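Local coordinates for protein pectate lyase (Erwinia chrysanthemi, PDB 1RU4) that cleaves polygalacturonate (de-esterified pectin) by beta-elimination, as a pectate lyase built on a right-handed parallel beta-helix, at residues A[53-58]-A[85-90]; A[16-21]-A[30-35]. All blocks are in the same frame, centred on the assembly; numbering follows the deposited sequence.

Interaction 1: A[53-58]-A[85-90]; sequences LKPGTY and AAANCG
Leu53 and Ala86 face each other as a parallel beta bridge, with two backbone hydrogen bonds reaching from Leu53 to the residues on either side of Ala86. Leu53 N donates to Ala85 O (2.8 Å) in a nearly straight bond, 174° at the hydrogen, and Ala87 N returns one to Leu53 O at 2.9 Å. The same carbonyl takes a CA-H...O contact from Ala86, so Leu53 O is approached by two donors of unequal strength.

Van der Waals packing on carbonyl oxygens adds to this. The backbone sets Leu53 CB 3.6 Å from Ala85 O, and chi1 (-54°) turns CG beside the backbone N, near that same oxygen (3.8 Å). Pro55 CG lies 3.6 Å from Ala87 O, in a turn closed by Gly90 N bonding back to Ala87 O. A loose apolar contact joins Pro55 CD to Ala87 CB (4.4 Å).

Within 53-58 the chain bends at Pro55, and Tyr58 OH donates to Lys54 O (2.7 Å) in the carbonyl plane, on a lone pair, tying the two ends of the bend. Strand 50-53, ending at Leu53, pairs in parallel with 16-19 and 82-86; Leu53 and Ala86 both pack on Ala92 of strand 92-95, and the Cys3-Cys89 disulfide fastens the turn to the N-terminal segment.

Interaction 2: A[16-21]-A[30-35]; sequences IYYVAP and SSFNAP
The rings of Tyr18 and Phe32 meet edge-to-face, their planes at 89° and their centroids 4.8 Å apart. Tyr18 supplies the edge: its CD2 stands 3.4 Å above the Phe32 ring, over the centre, and therefore lies about equally far from all six ring carbons. In both residues CG is anti to the carbonyl carbon (chi1 -69° for Tyr18, -75° for Phe32), which sets the direction in which each ring leaves its backbone.

The Tyr18 ring is also layered between backbone and side chain. Ser31 CA sits over one face, 3.6 Å from the ring centroid in a CH-pi contact, while Ile16 CG2 lies against the opposite face, toward the rim. Nearer the root of the side chain, Tyr18 CB touches Ser31 O at 3.4 Å. Phe32 has a second neighbour at its edge, where CE2 comes within 3.5 Å of Val19 O.

Beyond the rings, Ala20 CB rests on Pro35 CB (3.5 Å), and Pro35 CA makes a CA-H...O contact with Tyr18 O. No hydrogen bond joins the two segments directly. Within 30-35 a type I beta turn from Ser31 to Ala34, closed by Ala34 N to Ser31 O, and an ST turn, Asn33 N to Ser31 OG, hold the bend; Tyr18 is backbone-bonded to Gly29 and Met36, which flank the segment. A turn-bearing loop is thereby laid along strand 16-19, the first strand of the right-handed parallel beta-helix.

How the interactions relate
From the N terminus, interaction 2 comes first, folding the loop after strand 16-19 back onto that strand before helix 38-44 begins. Interaction 1 follows in series, without nesting or crossing: 53-58 leads through the next turn of the beta-helix, and 85-90 returns beside its start. Both contacts reach the same stack of parallel strands, and they touch each other there. Lys54 N probably hydrogen-bonds to Val19 O (2.9 Å), and Pro21 packs against Thr57 and Tyr58. Phe32 also touches the Lys54 side chain. Together they join the loop at the N-terminal end of the beta-helix to its first successive turns.

Interaction 1: A[53-58]-A[85-90]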
ATOM      1  N   LEU A  53       2.923  -1.265  22.294  1.00  5.63           N
ATOM      2  CA  LEU A  53       1.827  -0.325  22.482  1.00  4.90           C
ATOM      3  C   LEU A  53       0.529  -0.987  22.930  1.00  5.97           C
ATOM      4  O   LEU A  53       0.065  -1.946  22.316  1.00  5.63           O
ATOM      5  CB  LEU A  53       1.570   0.422  21.170  1.00  6.79           C
ATOM      6  CG  LEU A  53       2.770   1.126  20.529  1.00  5.94           C
ATOM      7  CD1 LEU A  53       2.450   1.498  19.090  1.00  5.66           C
ATOM      8  CD2 LEU A  53       3.145   2.360  21.333  1.00  8.20           C
ATOM      9  N   LYS A  54      -0.059  -0.467  24.001  1.00  6.43           N
ATOM     10  CA  LYS A  54      -1.378  -0.922  24.422  1.00  6.84           C
ATOM     11  C   LYS A  54      -2.343  -0.500  23.316  1.00  6.59           C
ATOM     12  O   LYS A  54      -2.265   0.627  22.820  1.00  7.13           O
ATOM     13  CB  LYS A  54      -1.776  -0.246  25.736  1.00  8.82           C
ATOM     14  CG  LYS A  54      -3.147  -0.641  26.256  1.00 10.46           C
ATOM     15  CD  LYS A  54      -3.537   0.207  27.452  1.00 15.00           C
ATOM     16  CE  LYS A  54      -4.954  -0.096  27.911  1.00 18.06           C
ATOM     17  NZ  LYS A  54      -5.369   0.802  29.023  1.00 22.20           N
ATOM     18  N   PRO A  55      -3.228  -1.410  22.875  1.00  6.61           N
ATOM     19  CA  PRO A  55      -4.178  -1.045  21.817  1.00  6.08           C
ATOM     20  C   PRO A  55      -5.008   0.172  22.229  1.00  7.17           C
ATOM     21  O   PRO A  55      -5.454   0.270  23.373  1.00  8.14           O
ATOM     22  CB  PRO A  55      -5.040  -2.300  21.689  1.00  6.84           C
ATOM     23  CG  PRO A  55      -4.068  -3.399  22.007  1.00  8.33           C
ATOM     24  CD  PRO A  55      -3.342  -2.841  23.213  1.00  7.11           C
ATOM     25  N   GLY A  56      -5.168   1.112  21.302  1.00  6.38           N
ATOM     26  CA  GLY A  56      -5.915   2.324  21.586  1.00  6.21           C
ATOM     27  C   GLY A  56      -5.516   3.457  20.662  1.00  6.27           C
ATOM     28  O   GLY A  56      -4.900   3.228  19.619  1.00  6.39           O
ATOM     29  N   THR A  57      -5.869   4.680  21.053  1.00  5.63           N
ATOM     30  CA  THR A  57      -5.557   5.870  20.268  1.00  5.71           C
ATOM     31  C   THR A  57      -4.536   6.746  20.985  1.00  5.20           C
ATOM     32  O   THR A  57      -4.689   7.068  22.168  1.00  6.91           O
ATOM     33  CB  THR A  57      -6.827   6.704  19.975  1.00  6.08           C
ATOM     34  OG1 THR A  57      -7.759   5.905  19.235  1.00  8.19           O
ATOM     35  CG2 THR A  57      -6.484   7.947  19.158  1.00  7.04           C
ATOM     36  N   TYR A  58      -3.484   7.099  20.252  1.00  5.31           N
ATOM     37  CA  TYR A  58      -2.418   7.965  20.735  1.00  5.77           C
ATOM     38  C   TYR A  58      -2.585   9.312  20.035  1.00  6.10           C
ATOM     39  O   TYR A  58      -2.348   9.433  18.834  1.00  6.70           O
ATOM     40  CB  TYR A  58      -1.062   7.333  20.411  1.00  5.87           C
ATOM     41  CG  TYR A  58      -0.837   6.029  21.148  1.00  6.56           C
ATOM     42  CD1 TYR A  58      -1.489   4.858  20.755  1.00  6.00           C
ATOM     43  CD2 TYR A  58      -0.020   5.981  22.276  1.00  6.57           C
ATOM     44  CE1 TYR A  58      -1.340   3.672  21.476  1.00  6.39           C
ATOM     45  CE2 TYR A  58       0.138   4.804  23.003  1.00  7.03           C
ATOM     46  CZ  TYR A  58      -0.527   3.655  22.599  1.00  7.09           C
ATOM     47  OH  TYR A  58      -0.397   2.502  23.340  1.00  7.22           O
ATOM     48  N   ALA A  85       5.107  -1.986  17.931  1.00  5.70           N
ATOM     49  CA  ALA A  85       3.924  -2.792  17.644  1.00  5.67           C
ATOM     50  C   ALA A  85       2.820  -2.741  18.691  1.00  5.93           C
ATOM     51  O   ALA A  85       3.082  -2.620  19.889  1.00  6.52           O
ATOM     52  CB  ALA A  85       4.334  -4.242  17.394  1.00  7.10           C
ATOM     53  N   ALA A  86       1.578  -2.835  18.220  1.00  5.72           N
ATOM     54  CA  ALA A  86       0.424  -2.923  19.104  1.00  5.69           C
ATOM     55  C   ALA A  86       0.372  -4.344  19.661  1.00  6.33           C
ATOM     56  O   ALA A  86       0.547  -5.315  18.922  1.00  5.73           O
ATOM     57  CB  ALA A  86      -0.853  -2.598  18.341  1.00  6.95           C
ATOM     58  N   ALA A  87       0.140  -4.455  20.965  1.00  5.29           N
ATOM     59  CA  ALA A  87       0.118  -5.747  21.649  1.00  4.86           C
ATOM     60  C   ALA A  87      -1.049  -6.648  21.263  1.00  4.34           C
ATOM     61  O   ALA A  87      -2.109  -6.170  20.859  1.00  4.94           O
ATOM     62  CB  ALA A  87       0.125  -5.533  23.156  1.00  5.68           C
ATOM     63  N   ASN A  88      -0.836  -7.957  21.406  1.00  4.45           N
ATOM     64  CA  ASN A  88      -1.865  -8.968  21.160  1.00  5.26           C
ATOM     65  C   ASN A  88      -2.572  -8.815  19.816  1.00  5.09           C
ATOM     66  O   ASN A  88      -3.775  -9.058  19.700  1.00  5.98           O
ATOM     67  CB  ASN A  88      -2.885  -8.965  22.304  1.00  6.20           C
ATOM     68  CG  ASN A  88      -2.295  -9.468  23.605  1.00  7.73           C
ATOM     69  OD1 ASN A  88      -2.309 -10.669  23.880  1.00 10.58           O
ATOM     70  ND2 ASN A  88      -1.760  -8.556  24.406  1.00  6.20           N
ATOM     71  N   CYS A  89      -1.807  -8.411  18.804  1.00  4.95           N
ATOM     72  CA  CYS A  89      -2.327  -8.191  17.459  1.00  5.14           C
ATOM     73  C   CYS A  89      -3.531  -7.255  17.400  1.00  5.35           C
ATOM     74  O   CYS A  89      -4.423  -7.403  16.560  1.00  6.17           O
ATOM     75  CB  CYS A  89      -2.584  -9.529  16.759  1.00  5.77           C
ATOM     76  SG  CYS A  89      -0.986 -10.300  16.350  1.00  7.46           S
ATOM     77  N   GLY A  90      -3.522  -6.278  18.304  1.00  6.09           N
ATOM     78  CA  GLY A  90      -4.535  -5.239  18.316  1.00  5.75           C
ATOM     79  C   GLY A  90      -4.125  -4.102  17.395  1.00  5.07           C
ATOM     80  O   GLY A  90      -3.275  -4.280  16.512  1.00  5.27           O
TER

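Interaction 2: A[16-21]-A[30-35]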
ATOM      1  N   ILE A  16      11.247  -5.438  26.340  1.00 11.51           N
ATOM      2  CA  ILE A  16       9.964  -4.820  26.035  1.00 11.11           C
ATOM      3  C   ILE A  16       9.764  -3.533  26.827  1.00 10.99           C
ATOM      4  O   ILE A  16       9.961  -3.502  28.044  1.00 11.96           O
ATOM      5  CB  ILE A  16       8.786  -5.768  26.368  1.00  9.73           C
ATOM      6  CG1 ILE A  16       8.938  -7.091  25.614  1.00 11.06           C
ATOM      7  CG2 ILE A  16       7.453  -5.098  26.029  1.00 11.32           C
ATOM      8  CD1 ILE A  16       7.890  -8.125  25.971  1.00 12.70           C
ATOM      9  N   TYR A  17       9.393  -2.469  26.121  1.00 10.02           N
ATOM     10  CA  TYR A  17       9.029  -1.207  26.756  1.00  9.32           C
ATOM     11  C   TYR A  17       7.518  -1.067  26.626  1.00  9.58           C
ATOM     12  O   TYR A  17       6.996  -0.878  25.525  1.00  9.51           O
ATOM     13  CB  TYR A  17       9.715  -0.026  26.063  1.00  9.07           C
ATOM     14  CG  TYR A  17      11.221  -0.060  26.136  1.00  9.38           C
ATOM     15  CD1 TYR A  17      11.974  -0.600  25.097  1.00  8.68           C
ATOM     16  CD2 TYR A  17      11.893   0.433  27.255  1.00 10.64           C
ATOM     17  CE1 TYR A  17      13.361  -0.653  25.167  1.00 11.12           C
ATOM     18  CE2 TYR A  17      13.281   0.384  27.338  1.00 11.77           C
ATOM     19  CZ  TYR A  17      14.008  -0.161  26.293  1.00 12.03           C
ATOM     20  OH  TYR A  17      15.380  -0.226  26.380  1.00 13.82           O
ATOM     21  N   TYR A  18       6.814  -1.202  27.748  1.00  7.35           N
ATOM     22  CA  TYR A  18       5.360  -1.095  27.758  1.00  8.81           C
ATOM     23  C   TYR A  18       4.903   0.359  27.706  1.00  8.87           C
ATOM     24  O   TYR A  18       5.255   1.171  28.568  1.00  8.82           O
ATOM     25  CB  TYR A  18       4.780  -1.786  28.991  1.00  8.01           C
ATOM     26  CG  TYR A  18       4.909  -3.293  28.979  1.00  8.88           C
ATOM     27  CD1 TYR A  18       6.105  -3.917  29.336  1.00 10.35           C
ATOM     28  CD2 TYR A  18       3.820  -4.097  28.646  1.00 11.49           C
ATOM     29  CE1 TYR A  18       6.210  -5.307  29.367  1.00 11.75           C
ATOM     30  CE2 TYR A  18       3.913  -5.485  28.673  1.00 11.30           C
ATOM     31  CZ  TYR A  18       5.107  -6.082  29.035  1.00 12.72           C
ATOM     32  OH  TYR A  18       5.191  -7.453  29.074  1.00 14.75           O
ATOM     33  N   VAL A  19       4.107   0.669  26.687  1.00  7.28           N
ATOM     34  CA  VAL A  19       3.626   2.021  26.439  1.00  7.64           C
ATOM     35  C   VAL A  19       2.100   2.047  26.349  1.00  6.99           C
ATOM     36  O   VAL A  19       1.480   1.086  25.893  1.00  6.37           O
ATOM     37  CB  VAL A  19       4.240   2.570  25.118  1.00  6.57           C
ATOM     38  CG1 VAL A  19       3.587   3.888  24.708  1.00  7.32           C
ATOM     39  CG2 VAL A  19       5.739   2.764  25.287  1.00  8.22           C
ATOM     40  N   ALA A  20       1.507   3.143  26.815  1.00  7.94           N
ATOM     41  CA  ALA A  20       0.063   3.345  26.742  1.00  8.05           C
ATOM     42  C   ALA A  20      -0.204   4.830  26.504  1.00  8.31           C
ATOM     43  O   ALA A  20       0.678   5.661  26.716  1.00  9.13           O
ATOM     44  CB  ALA A  20      -0.604   2.883  28.034  1.00  8.80           C
ATOM     45  N   PRO A  21      -1.415   5.179  26.032  1.00  9.89           N
ATOM     46  CA  PRO A  21      -1.754   6.584  25.778  1.00 10.92           C
ATOM     47  C   PRO A  21      -1.586   7.485  27.004  1.00 13.33           C
ATOM     48  O   PRO A  21      -1.191   8.645  26.877  1.00 14.14           O
ATOM     49  CB  PRO A  21      -3.217   6.502  25.342  1.00 10.69           C
ATOM     50  CG  PRO A  21      -3.277   5.186  24.640  1.00 11.29           C
ATOM     51  CD  PRO A  21      -2.506   4.292  25.586  1.00 10.04           C
ATOM     52  N   SER A  30       7.656  -1.220  32.758  1.00 13.14           N
ATOM     53  CA  SER A  30       7.894  -2.628  33.073  1.00 12.57           C
ATOM     54  C   SER A  30       6.683  -3.530  32.830  1.00 11.46           C
ATOM     55  O   SER A  30       6.811  -4.754  32.809  1.00 12.31           O
ATOM     56  CB  SER A  30       8.383  -2.774  34.518  1.00 12.50           C
ATOM     57  OG  SER A  30       7.501  -2.135  35.426  1.00 13.33           O
ATOM     58  N   SER A  31       5.511  -2.918  32.676  1.00 11.59           N
ATOM     59  CA  SER A  31       4.270  -3.634  32.372  1.00 11.72           C
ATOM     60  C   SER A  31       3.202  -2.606  32.019  1.00 12.04           C
ATOM     61  O   SER A  31       3.454  -1.403  32.081  1.00 11.15           O
ATOM     62  CB  SER A  31       3.800  -4.475  33.567  1.00 13.22           C
ATOM     63  OG  SER A  31       3.244  -3.666  34.592  1.00 13.29           O
ATOM     64  N   PHE A  32       2.019  -3.077  31.630  1.00 13.56           N
ATOM     65  CA  PHE A  32       0.917  -2.172  31.322  1.00 14.80           C
ATOM     66  C   PHE A  32       0.307  -1.547  32.581  1.00 16.56           C
ATOM     67  O   PHE A  32      -0.566  -0.685  32.494  1.00 18.08           O
ATOM     68  CB  PHE A  32      -0.151  -2.877  30.480  1.00 14.65           C
ATOM     69  CG  PHE A  32       0.245  -3.069  29.037  1.00 12.73           C
ATOM     70  CD1 PHE A  32       0.096  -4.306  28.419  1.00 12.17           C
ATOM     71  CD2 PHE A  32       0.771  -2.011  28.298  1.00 11.87           C
ATOM     72  CE1 PHE A  32       0.465  -4.489  27.086  1.00 13.16           C
ATOM     73  CE2 PHE A  32       1.146  -2.184  26.965  1.00 10.75           C
ATOM     74  CZ  PHE A  32       0.991  -3.425  26.359  1.00 10.98           C
ATOM     75  N   ASN A  33       0.780  -1.980  33.748  1.00 18.17           N
ATOM     76  CA  ASN A  33       0.361  -1.390  35.017  1.00 19.04           C
ATOM     77  C   ASN A  33       1.271  -0.214  35.370  1.00 19.67           C
ATOM     78  O   ASN A  33       0.965   0.581  36.262  1.00 20.84           O
ATOM     79  CB  ASN A  33       0.382  -2.437  36.133  1.00 20.18           C
ATOM     80  CG  ASN A  33      -0.641  -3.534  35.916  1.00 21.30           C
ATOM     81  OD1 ASN A  33      -1.843  -3.273  35.850  1.00 21.97           O
ATOM     82  ND2 ASN A  33      -0.169  -4.770  35.796  1.00 23.46           N
ATOM     83  N   ALA A  34       2.386  -0.109  34.650  1.00 18.12           N
ATOM     84  CA  ALA A  34       3.338   0.988  34.811  1.00 18.16           C
ATOM     85  C   ALA A  34       3.833   1.419  33.425  1.00 17.34           C
ATOM     86  O   ALA A  34       5.035   1.423  33.156  1.00 15.67           O
ATOM     87  CB  ALA A  34       4.510   0.539  35.678  1.00 19.66           C
ATOM     88  N   PRO A  35       2.905   1.827  32.539  1.00 17.11           N
ATOM     89  CA  PRO A  35       3.248   2.255  31.180  1.00 16.61           C
ATOM     90  C   PRO A  35       3.972   3.592  31.080  1.00 15.83           C
ATOM     91  O   PRO A  35       3.628   4.553  31.770  1.00 16.21           O
ATOM     92  CB  PRO A  35       1.886   2.316  30.499  1.00 16.73           C
ATOM     93  CG  PRO A  35       1.001   2.804  31.599  1.00 17.92           C
ATOM     94  CD  PRO A  35       1.454   1.964  32.774  1.00 16.58           C
TER